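Side-chain contacts in inorganic pyrophosphatase (Neisseria gonorrhoeae, PDB 5TEA), which probably catalyses the magnesium-dependent hydrolysis of inorganic pyrophosphate to two phosphate ions, as a homohexamer of the PPase family: residues 15-20 against 25-30; 40-43 against 48-51; 103-106 against 111-114; 127-130 against 134-137; 138-143 against 162-167. All blocks are in the same frame, centred on the assembly; numbering follows the deposited sequence.

How the interactions relate
Three of the five contacts join the strands of beta hairpins, and the chemistry changes with place in the fold. Interaction 3 is buried and charged, with two lysine-aspartate bridges, one of them at the aspartate that binds the calcium ion; interactions 1 and 2 are partly buried and combine backbone ladders with hydrogen bonds from side-chain amides. Interactions 1, 3 and 5 reach the same mixed sheet, whereas interaction 2 is a separate two-strand hairpin, touching interaction 1 where Phe-49 packs on Val-29. Interaction 5, buried and apolar, sets a helix against that sheet and meets interaction 3 through Met-103 and Trp-164. Interaction 4 is a surface loop contact, joined to interaction 5 through Leu-135 and Ile-140.

Interaction 1 (15-20 against 25-30); sequences ILTPGD and IINVVN
Asn-27 and the turn of chain at Thr-17 and Pro-18 meet in an antiparallel beta hairpin, whose short strand 19-20 lies along strand 25-32 at the margin of the main sheet. Backbone bonds set the register. Asp-20 and Ile-25 form a hydrogen-bonded pair, with Asp-20 N to Ile-25 O at 2.9 Å and Ile-25 N to Asp-20 O at 3.1 Å, while Gly-19 and Ile-26 form the neighbouring non-hydrogen-bonded pair with CA atoms 4.5 Å apart. Beyond the paired residues, Asn-27 N donates to Pro-18 O at 2.9 Å.

Among polar side chains, Asn-27 does most. Its CG stands beside its own backbone N (chi1 -64°), which carries ND2 across to Thr-17 O at 2.9 Å; the acceptor lies in the amide plane, yet the donor sits well above the carbonyl plane. OD1 of Asp-20 accepts the N-H of Gly-23 in the hairpin loop.

The apolar pair is Leu-16 CD1 with Val-29 CG2, 3.8 Å apart, and Leu-16 also packs on Leu-46 of a neighbouring subunit. The other methyl of Leu-16, CD2, lies against the side-chain amide of Asn-27, 3.7 Å from ND2.

Interaction 2 (40-43 against 48-51); sequences IEWN and AFQL
Trp-42 and Phe-49 face each other as a non-hydrogen-bonded pair in a two-stranded antiparallel beta hairpin, strands 38-43 and 48-54, whose axes approach to 4.5 Å. Trp-42 has CG anti to its backbone N (chi1 171°), whereas Phe-49 swings CG away from its carbonyl carbon (chi1 -68°), and these different rotations bring the rings together in a T-shaped (edge-to-face) stack. The six-membered ring of Trp-42 presents its edge to the face of Phe-49, with planes at 62° and centroids 4.9 Å apart; CE3 of Trp-42 stands over the centre of the phenyl ring. The rim of one indole face covers Ala-48 N, 3.4 Å from CZ3 of Trp-42. Phe-67 stacks on the same indole; Phe-12 meets it edge-to-face. Ile-40 adds its CG2 methyl, 4.0 Å from Phe-49 CB.

On the side of Glu-41, Asn-43 and Gln-50 the contact is polar. Gln-50 N donates to Glu-41 O at 2.8 Å and Glu-41 N to Gln-50 O at 2.9 Å. Gln-50 also pairs in a parallel ladder with a neighbouring subunit. Its extended side chain carries the amide out to Asn-43, whose CG lies opposite the main-chain N. Both ends of the Asn-43 amide are held: OD1 accepts from Leu-46 N, and ND2, nearly coplanar with its partner amide, donates to Gln-50 OE1 at 2.8 Å, nearly along the C=O axis.

Interaction 3 (103-106 against 111-114); sequences MKFV and VDDK. With CA (calcium ion), chain I.
Asp-113 grips strand 94-107 with both carboxylate oxygens. OD1 of Asp-113 accepts the backbone N-H of Phe-105 at 3.0 Å, almost head-on to the oxygen, while OD2 forms a salt bridge with Lys-104 NZ at 2.8 Å, on the syn side but 27° out of the carboxylate plane. The lysine chain bends at chi2 and chi3 (-70° and -71°), folding its ammonium back to that oxygen. The hairpin ladder breaks here, with Asp-113 OD1 taking the Phe-105 N-H; to either side, Met-103 and Lys-114 are a hydrogen-bonded antiparallel pair, and Asp-112 N donates to Phe-105 O at 2.8 Å.

Lys-114 runs beside Met-103, with its CD 3.9 Å from Met-103 CE, then passes Phe-105 with CE 3.8 Å from CD2 of that ring. The bend at chi4 brings its NZ to a salt bridge with Asp-112 OD2 at 2.8 Å, though weak as a hydrogen bond, and to Asp-112 O; Asp-80 OD2 is a further acceptor.

Asp-112 OD1 binds the calcium ion at 2.3 Å, a site completed by Asp-73, Asp-77, Asp-80, Glu-78 O and two waters, one donating to Asp-113 O. The Lys-114 ammonium thus touches two metal-binding aspartates and would probably offset part of their negative charge, steadying both carboxylates.

Interaction 4 (127-130 against 134-137); sequences NAYK and DLPQ
Tyr-129 and Asp-134 have the most surface buried in this contact, and Leu-135 comes next. The tyrosine ring receives the leucine over one face: Leu-135 CD2 lies 3.6 Å from the ring centroid, only 13° off the normal, which is the geometry of a CH-pi contact. The two side chains cross at about a right angle. The CD2 methyl makes the contact, over the centre of the ring. Ala-128 CB, from the same segment as the ring, lies against the opposite face, offset toward the rim. At the ring edge, in plane, stands Asp-134 CB, 3.9 Å from Tyr-129 CD1, while Asp-134 O comes within 3.5 Å of Tyr-129 CE1.

The carboxylate of Asp-134 supplies the polar part. Its OD2 accepts the backbone N-H of Lys-130 at 2.9 Å, through the anti lone pair and with an N-H...O angle of 163°; Thr-131 N donates to the same oxygen. Two main-chain amides thereby converge on one carboxylate oxygen, tying the loop to its own return.

Leu-135 also packs on Ile-100 of strand 94-107, and Pro-136 packs on Asn-125 of a neighbouring subunit. The arrangement is that of a surface connection between strand 110-119 and helix 137-149, closed by an aspartate across the loop and leading into the helix through Pro-136 at its N-cap.

Interaction 5 (138-143 against 162-167); sequences QLIKQI and ESWGGA. Unlike the reference sequence in segment 162-167: Gly-166 (reference Asp).
Ile-140 and Trp-164 are the nearest residues of segments 138-143 and 162-167, with CA atoms 9.0 Å apart, so the two backbones stay well separated and the indole spans the gap. The CB of Trp-164 is directed toward the helix, and a chi1 of -69° sets the ring opposite its own carbonyl carbon.

Of the Ile-140 side chain, CG2 does the touching, laid over one face of the indole: it is 3.4 Å from Trp-164 CE2 and 3.7 Å from the centroid of the five-membered ring, 23° off its normal, a CH-pi contact. One turn further along, Ile-143 CG2 meets CH2 of Trp-164 at the ring edge, 3.7 Å away and near the plane.

Met-103 of the adjacent strand and Leu-132 also pack on the tryptophan. Trp-164 NE1 donates to Glu-144 OE1, on the same helix. The side-chain contact is thus apolar, probably held largely by dispersion and burial of apolar surface, while the one polar atom of the indole is satisfied by Glu-144, which would help fix the ring's rotation.

Interaction 1 (15-20 against 25-30)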
loop_
_atom_site.group_PDB
_atom_site.type_symbol
_atom_site.label_atom_id
_atom_site.label_comp_id
_atom_site.label_asym_id
_atom_site.label_seq_id
_atom_site.Cartn_x
_atom_site.Cartn_y
_atom_site.Cartn_z
ATOM N N ILE B 15 24.761 -7.737 21.418
ATOM C CA ILE B 15 25.341 -8.313 20.209
ATOM C C ILE B 15 25.992 -7.251 19.328
ATOM O O ILE B 15 26.945 -7.549 18.603
ATOM C CB ILE B 15 24.271 -9.084 19.415
ATOM C CG1 ILE B 15 23.138 -8.138 19.005
ATOM C CG2 ILE B 15 23.734 -10.255 20.228
ATOM C CD1 ILE B 15 22.329 -8.615 17.818
ATOM N N LEU B 16 25.495 -6.020 19.371
ATOM C CA LEU B 16 25.950 -4.954 18.496
ATOM C C LEU B 16 26.681 -3.894 19.299
ATOM O O LEU B 16 26.263 -3.540 20.407
ATOM C CB LEU B 16 24.777 -4.290 17.768
ATOM C CG LEU B 16 24.237 -4.903 16.485
ATOM C CD1 LEU B 16 22.975 -4.150 16.037
ATOM C CD2 LEU B 16 25.308 -4.873 15.418
ATOM N N THR B 17 27.749 -3.381 18.728
ATOM C CA THR B 17 28.436 -2.199 19.210
ATOM C C THR B 17 28.012 -0.997 18.383
ATOM O O THR B 17 27.295 -1.136 17.387
ATOM C CB THR B 17 29.945 -2.405 19.117
ATOM O OG1 THR B 17 30.325 -2.454 17.738
ATOM C CG2 THR B 17 30.346 -3.692 19.813
ATOM N N PRO B 18 28.426 0.220 18.765
ATOM C CA PRO B 18 28.117 1.378 17.912
ATOM C C PRO B 18 28.759 1.306 16.541
ATOM O O PRO B 18 28.309 2.009 15.633
ATOM C CB PRO B 18 28.652 2.572 18.715
ATOM C CG PRO B 18 28.645 2.101 20.122
ATOM C CD PRO B 18 29.014 0.646 20.050
ATOM N N GLY B 19 29.816 0.512 16.366
ATOM C CA GLY B 19 30.460 0.439 15.063
ATOM C C GLY B 19 31.606 1.423 14.888
ATOM O O GLY B 19 32.234 1.844 15.868
ATOM N N ASP B 20 31.879 1.813 13.640
ATOM C CA ASP B 20 33.076 2.591 13.292
ATOM C C ASP B 20 32.738 4.080 13.334
ATOM O O ASP B 20 32.563 4.739 12.309
ATOM C CB ASP B 20 33.600 2.172 11.917
ATOM C CG ASP B 20 34.905 2.869 11.535
ATOM O OD1 ASP B 20 35.431 3.672 12.328
ATOM O OD2 ASP B 20 35.407 2.610 10.423
ATOM N N ILE B 25 30.707 5.155 9.802
ATOM C CA ILE B 25 29.820 4.043 9.464
ATOM C C ILE B 25 29.478 3.366 10.781
ATOM O O ILE B 25 30.335 2.712 11.380
ATOM C CB ILE B 25 30.466 3.051 8.482
ATOM C CG1 ILE B 25 31.044 3.791 7.277
ATOM C CG2 ILE B 25 29.429 1.986 8.022
ATOM C CD1 ILE B 25 30.015 4.480 6.442
ATOM N N ILE B 26 28.236 3.539 11.249
ATOM C CA ILE B 26 27.826 3.052 12.560
ATOM C C ILE B 26 26.735 1.997 12.400
ATOM O O ILE B 26 26.157 1.828 11.327
ATOM C CB ILE B 26 27.326 4.192 13.458
ATOM C CG1 ILE B 26 26.042 4.786 12.860
ATOM C CG2 ILE B 26 28.450 5.223 13.662
ATOM C CD1 ILE B 26 25.425 5.883 13.686
ATOM N N ASN B 27 26.420 1.321 13.510
ATOM C CA ASN B 27 25.336 0.344 13.529
ATOM C C ASN B 27 24.070 1.020 14.036
ATOM O O ASN B 27 24.105 1.736 15.042
ATOM C CB ASN B 27 25.694 -0.864 14.406
ATOM C CG ASN B 27 26.876 -1.652 13.858
ATOM O OD1 ASN B 27 27.021 -1.795 12.651
ATOM N ND2 ASN B 27 27.734 -2.141 14.743
ATOM N N VAL B 28 22.959 0.792 13.338
ATOM C CA VAL B 28 21.669 1.393 13.666
ATOM C C VAL B 28 20.626 0.290 13.710
ATOM O O VAL B 28 20.624 -0.606 12.859
ATOM C CB VAL B 28 21.280 2.484 12.636
ATOM C CG1 VAL B 28 19.832 2.930 12.826
ATOM C CG2 VAL B 28 22.221 3.674 12.799
ATOM N N VAL B 29 19.767 0.323 14.728
ATOM C CA VAL B 29 18.623 -0.575 14.827
ATOM C C VAL B 29 17.363 0.232 14.533
ATOM O O VAL B 29 17.120 1.263 15.170
ATOM C CB VAL B 29 18.560 -1.245 16.216
ATOM C CG1 VAL B 29 17.251 -2.018 16.392
ATOM C CG2 VAL B 29 19.757 -2.176 16.406
ATOM N N ASN B 30 16.559 -0.223 13.563
ATOM C CA ASN B 30 15.369 0.524 13.166
ATOM C C ASN B 30 14.199 0.180 14.076
ATOM O O ASN B 30 13.916 -1.005 14.321
ATOM C CB ASN B 30 14.981 0.243 11.711
ATOM C CG ASN B 30 13.944 1.234 11.190
ATOM O OD1 ASN B 30 14.180 2.442 11.177
ATOM N ND2 ASN B 30 12.791 0.727 10.757
#

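Interaction 2 (40-43 against 48-51)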
loop_
_atom_site.group_PDB
_atom_site.type_symbol
_atom_site.label_atom_id
_atom_site.label_comp_id
_atom_site.label_asym_id
_atom_site.label_seq_id
_atom_site.Cartn_x
_atom_site.Cartn_y
_atom_site.Cartn_z
ATOM N N ILE B 40 6.979 3.187 18.200
ATOM C CA ILE B 40 7.569 1.914 18.569
ATOM C C ILE B 40 8.952 2.194 19.132
ATOM O O ILE B 40 9.700 3.013 18.588
ATOM C CB ILE B 40 7.617 0.961 17.359
ATOM C CG1 ILE B 40 6.186 0.687 16.888
ATOM C CG2 ILE B 40 8.315 -0.355 17.714
ATOM C CD1 ILE B 40 6.111 0.034 15.522
ATOM N N GLU B 41 9.265 1.552 20.246
ATOM C CA GLU B 41 10.525 1.740 20.943
ATOM C C GLU B 41 11.107 0.380 21.282
ATOM O O GLU B 41 10.378 -0.536 21.672
ATOM C CB GLU B 41 10.297 2.547 22.222
ATOM C CG GLU B 41 11.515 3.249 22.764
ATOM C CD GLU B 41 11.197 4.016 24.042
ATOM O OE1 GLU B 41 10.201 3.657 24.723
ATOM O OE2 GLU B 41 11.933 4.982 24.351
ATOM N N TRP B 42 12.418 0.244 21.126
ATOM C CA TRP B 42 13.106 -0.921 21.665
ATOM C C TRP B 42 13.111 -0.836 23.181
ATOM O O TRP B 42 13.611 0.134 23.756
ATOM C CB TRP B 42 14.535 -0.980 21.126
ATOM C CG TRP B 42 15.410 -2.001 21.771
ATOM C CD1 TRP B 42 16.442 -1.770 22.646
ATOM C CD2 TRP B 42 15.361 -3.416 21.575
ATOM N NE1 TRP B 42 17.027 -2.958 23.008
ATOM C CE2 TRP B 42 16.385 -3.983 22.362
ATOM C CE3 TRP B 42 14.545 -4.259 20.817
ATOM C CZ2 TRP B 42 16.615 -5.357 22.411
ATOM C CZ3 TRP B 42 14.778 -5.625 20.862
ATOM C CH2 TRP B 42 15.803 -6.159 21.654
ATOM N N ASN B 43 12.561 -1.849 23.830
ATOM C CA ASN B 43 12.469 -1.861 25.284
ATOM C C ASN B 43 13.693 -2.598 25.815
ATOM O O ASN B 43 13.779 -3.826 25.734
ATOM C CB ASN B 43 11.161 -2.506 25.724
ATOM C CG ASN B 43 10.932 -2.396 27.218
ATOM O OD1 ASN B 43 11.784 -2.773 28.018
ATOM N ND2 ASN B 43 9.769 -1.874 27.598
ATOM N N ALA B 48 12.719 -6.260 23.537
ATOM C CA ALA B 48 11.618 -6.434 22.597
ATOM C C ALA B 48 11.102 -5.059 22.198
ATOM O O ALA B 48 11.317 -4.066 22.902
ATOM C CB ALA B 48 10.506 -7.298 23.199
ATOM N N PHE B 49 10.435 -5.007 21.046
ATOM C CA PHE B 49 9.920 -3.752 20.515
ATOM C C PHE B 49 8.510 -3.527 21.040
ATOM O O PHE B 49 7.651 -4.410 20.946
ATOM C CB PHE B 49 9.920 -3.748 18.983
ATOM C CG PHE B 49 11.301 -3.737 18.396
ATOM C CD1 PHE B 49 11.981 -2.546 18.228
ATOM C CD2 PHE B 49 11.929 -4.919 18.048
ATOM C CE1 PHE B 49 13.269 -2.531 17.707
ATOM C CE2 PHE B 49 13.211 -4.912 17.519
ATOM C CZ PHE B 49 13.875 -3.711 17.341
ATOM N N GLN B 50 8.275 -2.340 21.583
ATOM C CA GLN B 50 7.022 -2.025 22.250
ATOM C C GLN B 50 6.318 -0.903 21.512
ATOM O O GLN B 50 6.927 0.127 21.221
ATOM C CB GLN B 50 7.273 -1.614 23.700
ATOM C CG GLN B 50 6.010 -1.213 24.435
ATOM C CD GLN B 50 6.277 -0.926 25.884
ATOM O OE1 GLN B 50 7.426 -0.990 26.323
ATOM N NE2 GLN B 50 5.218 -0.615 26.650
ATOM N N LEU B 51 5.029 -1.082 21.236
ATOM C CA LEU B 51 4.216 0.042 20.787
ATOM C C LEU B 51 3.829 0.855 22.018
ATOM O O LEU B 51 2.920 0.476 22.765
ATOM C CB LEU B 51 2.975 -0.423 20.033
ATOM C CG LEU B 51 2.223 0.801 19.487
ATOM C CD1 LEU B 51 1.817 0.605 18.056
ATOM C CD2 LEU B 51 0.993 1.146 20.330
#

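Interaction 3 (103-106 against 111-114)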
loop_
_atom_site.group_PDB
_atom_site.type_symbol
_atom_site.label_atom_id
_atom_site.label_comp_id
_atom_site.label_asym_id
_atom_site.label_seq_id
_atom_site.Cartn_x
_atom_site.Cartn_y
_atom_site.Cartn_z
ATOM N N MET B 103 20.602 16.386 13.975
ATOM C CA MET B 103 19.560 17.338 14.325
ATOM C C MET B 103 19.697 17.627 15.817
ATOM O O MET B 103 19.378 16.769 16.640
ATOM C CB MET B 103 18.179 16.768 13.989
ATOM C CG MET B 103 17.077 17.785 14.144
ATOM S SD MET B 103 15.455 17.069 13.807
ATOM C CE MET B 103 15.139 16.233 15.357
ATOM N N LYS B 104 20.220 18.817 16.167
ATOM C CA LYS B 104 20.289 19.209 17.567
ATOM C C LYS B 104 18.894 19.574 18.054
ATOM O O LYS B 104 18.224 20.424 17.459
ATOM C CB LYS B 104 21.235 20.395 17.762
ATOM C CG LYS B 104 22.676 20.069 17.410
ATOM C CD LYS B 104 23.290 19.109 18.413
ATOM C CE LYS B 104 23.522 19.795 19.754
ATOM N NZ LYS B 104 24.265 18.956 20.736
ATOM N N PHE B 105 18.464 18.954 19.150
ATOM C CA PHE B 105 17.044 18.961 19.479
ATOM C C PHE B 105 16.875 18.969 20.986
ATOM O O PHE B 105 17.592 18.274 21.711
ATOM C CB PHE B 105 16.358 17.744 18.857
ATOM C CG PHE B 105 14.862 17.723 19.010
ATOM C CD1 PHE B 105 14.070 18.696 18.423
ATOM C CD2 PHE B 105 14.251 16.691 19.699
ATOM C CE1 PHE B 105 12.677 18.660 18.563
ATOM C CE2 PHE B 105 12.859 16.627 19.832
ATOM C CZ PHE B 105 12.076 17.615 19.260
ATOM N N VAL B 106 15.910 19.753 21.448
ATOM C CA VAL B 106 15.571 19.831 22.856
ATOM C C VAL B 106 14.128 19.385 22.991
ATOM O O VAL B 106 13.251 19.868 22.263
ATOM C CB VAL B 106 15.781 21.251 23.412
ATOM C CG1 VAL B 106 15.289 21.335 24.852
ATOM C CG2 VAL B 106 17.272 21.615 23.326
ATOM N N VAL B 111 18.329 17.695 26.409
ATOM C CA VAL B 111 18.928 17.471 25.102
ATOM C C VAL B 111 18.466 16.118 24.583
ATOM O O VAL B 111 18.504 15.116 25.307
ATOM C CB VAL B 111 20.462 17.541 25.196
ATOM C CG1 VAL B 111 21.106 17.197 23.839
ATOM C CG2 VAL B 111 20.903 18.929 25.683
ATOM N N ASP B 112 18.017 16.080 23.326
ATOM C CA ASP B 112 17.541 14.834 22.720
ATOM C C ASP B 112 17.926 14.815 21.238
ATOM O O ASP B 112 17.086 14.712 20.348
ATOM C CB ASP B 112 16.034 14.686 22.909
ATOM C CG ASP B 112 15.539 13.288 22.580
ATOM O OD1 ASP B 112 16.347 12.342 22.649
ATOM O OD2 ASP B 112 14.350 13.138 22.233
ATOM N N ASP B 113 19.230 14.912 20.977
ATOM C CA ASP B 113 19.736 15.001 19.612
ATOM C C ASP B 113 19.422 13.732 18.835
ATOM O O ASP B 113 19.292 12.645 19.406
ATOM C CB ASP B 113 21.255 15.216 19.604
ATOM C CG ASP B 113 21.676 16.514 20.260
ATOM O OD1 ASP B 113 20.868 17.467 20.274
ATOM O OD2 ASP B 113 22.835 16.590 20.752
ATOM N N LYS B 114 19.360 13.865 17.509
ATOM C CA LYS B 114 19.067 12.746 16.624
ATOM C C LYS B 114 20.077 12.735 15.484
ATOM O O LYS B 114 20.222 13.728 14.765
ATOM C CB LYS B 114 17.621 12.835 16.115
ATOM C CG LYS B 114 16.658 13.121 17.281
ATOM C CD LYS B 114 15.244 12.682 17.046
ATOM C CE LYS B 114 14.353 13.231 18.159
ATOM N NZ LYS B 114 14.747 12.694 19.493
HETATM CA CA CA I . 17.074 10.205 22.827
HETATM O O HOH W 1 18.831 10.983 21.389
HETATM O O HOH W 2 15.132 9.910 22.454
#

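Interaction 4 (127-130 against 134-137)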
loop_
_atom_site.group_PDB
_atom_site.type_symbol
_atom_site.label_atom_id
_atom_site.label_comp_id
_atom_site.label_asym_id
_atom_site.label_seq_id
_atom_site.Cartn_x
_atom_site.Cartn_y
_atom_site.Cartn_z
ATOM N N ASN B 127 24.538 5.783 -3.364
ATOM C CA ASN B 127 25.186 6.504 -2.269
ATOM C C ASN B 127 25.234 8.005 -2.552
ATOM O O ASN B 127 26.262 8.662 -2.389
ATOM C CB ASN B 127 26.581 5.937 -2.009
ATOM C CG ASN B 127 26.534 4.449 -1.730
ATOM O OD1 ASN B 127 25.815 4.011 -0.835
ATOM N ND2 ASN B 127 27.264 3.663 -2.517
ATOM N N ALA B 128 24.093 8.543 -2.980
ATOM C CA ALA B 128 24.013 9.950 -3.371
ATOM C C ALA B 128 24.162 10.912 -2.197
ATOM O O ALA B 128 24.450 12.094 -2.415
ATOM C CB ALA B 128 22.671 10.224 -4.059
ATOM N N TYR B 129 23.940 10.460 -0.973
ATOM C CA TYR B 129 23.820 11.354 0.178
ATOM C C TYR B 129 24.959 11.091 1.151
ATOM O O TYR B 129 24.979 10.061 1.832
ATOM C CB TYR B 129 22.473 11.162 0.863
ATOM C CG TYR B 129 21.305 11.362 -0.067
ATOM C CD1 TYR B 129 21.260 12.446 -0.935
ATOM C CD2 TYR B 129 20.250 10.462 -0.079
ATOM C CE1 TYR B 129 20.181 12.632 -1.793
ATOM C CE2 TYR B 129 19.169 10.641 -0.931
ATOM C CZ TYR B 129 19.146 11.727 -1.785
ATOM O OH TYR B 129 18.081 11.900 -2.645
ATOM N N LYS B 130 25.908 12.019 1.211
ATOM C CA LYS B 130 26.986 11.950 2.182
ATOM C C LYS B 130 26.966 13.085 3.188
ATOM O O LYS B 130 27.597 12.956 4.244
ATOM C CB LYS B 130 28.351 11.922 1.469
ATOM C CG LYS B 130 28.552 10.634 0.651
ATOM C CD LYS B 130 29.927 10.513 0.001
ATOM C CE LYS B 130 30.047 9.181 -0.740
ATOM N NZ LYS B 130 31.315 9.076 -1.537
ATOM N N ASP B 134 23.426 17.418 0.666
ATOM C CA ASP B 134 23.100 16.569 -0.482
ATOM C C ASP B 134 21.606 16.273 -0.555
ATOM O O ASP B 134 21.089 15.990 -1.638
ATOM C CB ASP B 134 23.862 15.247 -0.421
ATOM C CG ASP B 134 25.353 15.421 -0.627
ATOM O OD1 ASP B 134 25.765 16.480 -1.168
ATOM O OD2 ASP B 134 26.085 14.493 -0.241
ATOM N N LEU B 135 20.917 16.305 0.580
ATOM C CA LEU B 135 19.473 16.075 0.600
ATOM C C LEU B 135 18.740 17.296 0.052
ATOM O O LEU B 135 19.249 18.413 0.122
ATOM C CB LEU B 135 19.004 15.811 2.036
ATOM C CG LEU B 135 19.579 14.612 2.774
ATOM C CD1 LEU B 135 19.083 14.578 4.217
ATOM C CD2 LEU B 135 19.193 13.346 2.040
ATOM N N PRO B 136 17.528 17.120 -0.487
ATOM C CA PRO B 136 16.708 18.299 -0.793
ATOM C C PRO B 136 16.476 19.084 0.488
ATOM O O PRO B 136 16.109 18.524 1.525
ATOM C CB PRO B 136 15.399 17.720 -1.355
ATOM C CG PRO B 136 15.556 16.256 -1.394
ATOM C CD PRO B 136 16.947 15.869 -0.992
ATOM N N GLN B 137 16.730 20.386 0.421
ATOM C CA GLN B 137 16.649 21.180 1.635
ATOM C C GLN B 137 15.214 21.269 2.131
ATOM O O GLN B 137 14.992 21.423 3.332
ATOM C CB GLN B 137 17.261 22.555 1.383
ATOM C CG GLN B 137 18.759 22.448 1.053
ATOM C CD GLN B 137 19.568 21.750 2.160
ATOM O OE1 GLN B 137 20.014 22.402 3.109
ATOM N NE2 GLN B 137 19.750 20.422 2.045
#

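Interaction 5 (138-143 against 162-167)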
loop_
_atom_site.group_PDB
_atom_site.type_symbol
_atom_site.label_atom_id
_atom_site.label_comp_id
_atom_site.label_asym_id
_atom_site.label_seq_id
_atom_site.Cartn_x
_atom_site.Cartn_y
_atom_site.Cartn_z
ATOM N N GLN B 138 14.242 21.102 1.235
ATOM C CA GLN B 138 12.845 21.047 1.658
ATOM C C GLN B 138 12.554 19.803 2.502
ATOM O O GLN B 138 11.659 19.829 3.361
ATOM C CB GLN B 138 11.942 21.101 0.423
ATOM C CG GLN B 138 10.449 21.226 0.704
ATOM C CD GLN B 138 10.012 22.657 1.010
ATOM O OE1 GLN B 138 10.820 23.493 1.425
ATOM N NE2 GLN B 138 8.723 22.951 0.779
ATOM N N LEU B 139 13.278 18.704 2.277
ATOM C CA LEU B 139 13.092 17.552 3.158
ATOM C C LEU B 139 13.568 17.877 4.566
ATOM O O LEU B 139 12.919 17.519 5.551
ATOM C CB LEU B 139 13.832 16.324 2.623
ATOM C CG LEU B 139 13.936 15.153 3.616
ATOM C CD1 LEU B 139 12.547 14.555 3.903
ATOM C CD2 LEU B 139 14.893 14.085 3.131
ATOM N N ILE B 140 14.708 18.554 4.674
ATOM C CA ILE B 140 15.183 18.987 5.983
ATOM C C ILE B 140 14.143 19.881 6.655
ATOM O O ILE B 140 13.831 19.717 7.837
ATOM C CB ILE B 140 16.536 19.708 5.851
ATOM C CG1 ILE B 140 17.574 18.836 5.123
ATOM C CG2 ILE B 140 17.031 20.121 7.231
ATOM C CD1 ILE B 140 18.066 17.668 5.921
ATOM N N LYS B 141 13.592 20.840 5.914
ATOM C CA LYS B 141 12.608 21.736 6.521
ATOM C C LYS B 141 11.364 20.978 6.985
ATOM O O LYS B 141 10.745 21.360 7.992
ATOM C CB LYS B 141 12.212 22.838 5.539
ATOM C CG LYS B 141 13.355 23.709 5.059
ATOM C CD LYS B 141 12.955 25.181 5.012
ATOM C CE LYS B 141 11.512 25.360 4.539
ATOM N NZ LYS B 141 11.040 26.785 4.597
ATOM N N GLN B 142 10.977 19.920 6.263
ATOM C CA GLN B 142 9.832 19.108 6.685
ATOM C C GLN B 142 10.146 18.344 7.966
ATOM O O GLN B 142 9.306 18.254 8.870
ATOM C CB GLN B 142 9.429 18.122 5.580
ATOM C CG GLN B 142 8.837 18.743 4.333
ATOM C CD GLN B 142 8.339 17.688 3.356
ATOM O OE1 GLN B 142 7.475 16.867 3.694
ATOM N NE2 GLN B 142 8.880 17.701 2.142
ATOM N N ILE B 143 11.355 17.788 8.059
ATOM C CA ILE B 143 11.762 17.089 9.270
ATOM C C ILE B 143 11.799 18.057 10.437
ATOM O O ILE B 143 11.374 17.733 11.550
ATOM C CB ILE B 143 13.138 16.420 9.065
ATOM C CG1 ILE B 143 13.075 15.362 7.951
ATOM C CG2 ILE B 143 13.630 15.815 10.381
ATOM C CD1 ILE B 143 14.437 14.792 7.594
ATOM N N GLU B 162 17.231 23.055 17.352
ATOM C CA GLU B 162 18.103 24.187 17.634
ATOM C C GLU B 162 19.042 24.502 16.484
ATOM O O GLU B 162 19.366 25.675 16.268
ATOM C CB GLU B 162 18.943 23.914 18.881
ATOM C CG GLU B 162 18.124 23.612 20.122
ATOM C CD GLU B 162 17.457 24.848 20.712
ATOM O OE1 GLU B 162 17.555 25.939 20.116
ATOM O OE2 GLU B 162 16.832 24.728 21.783
ATOM N N SER B 163 19.472 23.478 15.751
ATOM C CA SER B 163 20.399 23.637 14.639
ATOM C C SER B 163 20.557 22.292 13.956
ATOM O O SER B 163 20.170 21.246 14.486
ATOM C CB SER B 163 21.766 24.143 15.093
ATOM O OG SER B 163 22.440 23.149 15.852
ATOM N N TRP B 164 21.158 22.340 12.772
ATOM C CA TRP B 164 21.531 21.158 12.012
ATOM C C TRP B 164 23.047 21.128 11.948
ATOM O O TRP B 164 23.664 22.111 11.526
ATOM C CB TRP B 164 20.929 21.204 10.614
ATOM C CG TRP B 164 19.449 21.052 10.621
ATOM C CD1 TRP B 164 18.524 22.047 10.598
ATOM C CD2 TRP B 164 18.719 19.821 10.633
ATOM N NE1 TRP B 164 17.252 21.512 10.586
ATOM C CE2 TRP B 164 17.346 20.149 10.616
ATOM C CE3 TRP B 164 19.090 18.477 10.663
ATOM C CZ2 TRP B 164 16.355 19.187 10.618
ATOM C CZ3 TRP B 164 18.098 17.519 10.665
ATOM C CH2 TRP B 164 16.750 17.875 10.643
ATOM N N GLY B 165 23.638 20.027 12.407
ATOM C CA GLY B 165 25.085 19.919 12.496
ATOM C C GLY B 165 25.615 18.947 11.464
ATOM O O GLY B 165 24.868 18.089 10.983
ATOM N N GLY B 166 26.897 19.060 11.113
ATOM C CA GLY B 166 27.487 18.171 10.138
ATOM C C GLY B 166 27.931 16.867 10.778
ATOM O O GLY B 166 27.702 16.608 11.961
ATOM N N ALA B 167 28.594 16.034 9.971
ATOM C CA ALA B 167 28.941 14.695 10.436
ATOM C C ALA B 167 29.976 14.729 11.553
ATOM O O ALA B 167 29.967 13.851 12.427
ATOM C CB ALA B 167 29.448 13.834 9.277
#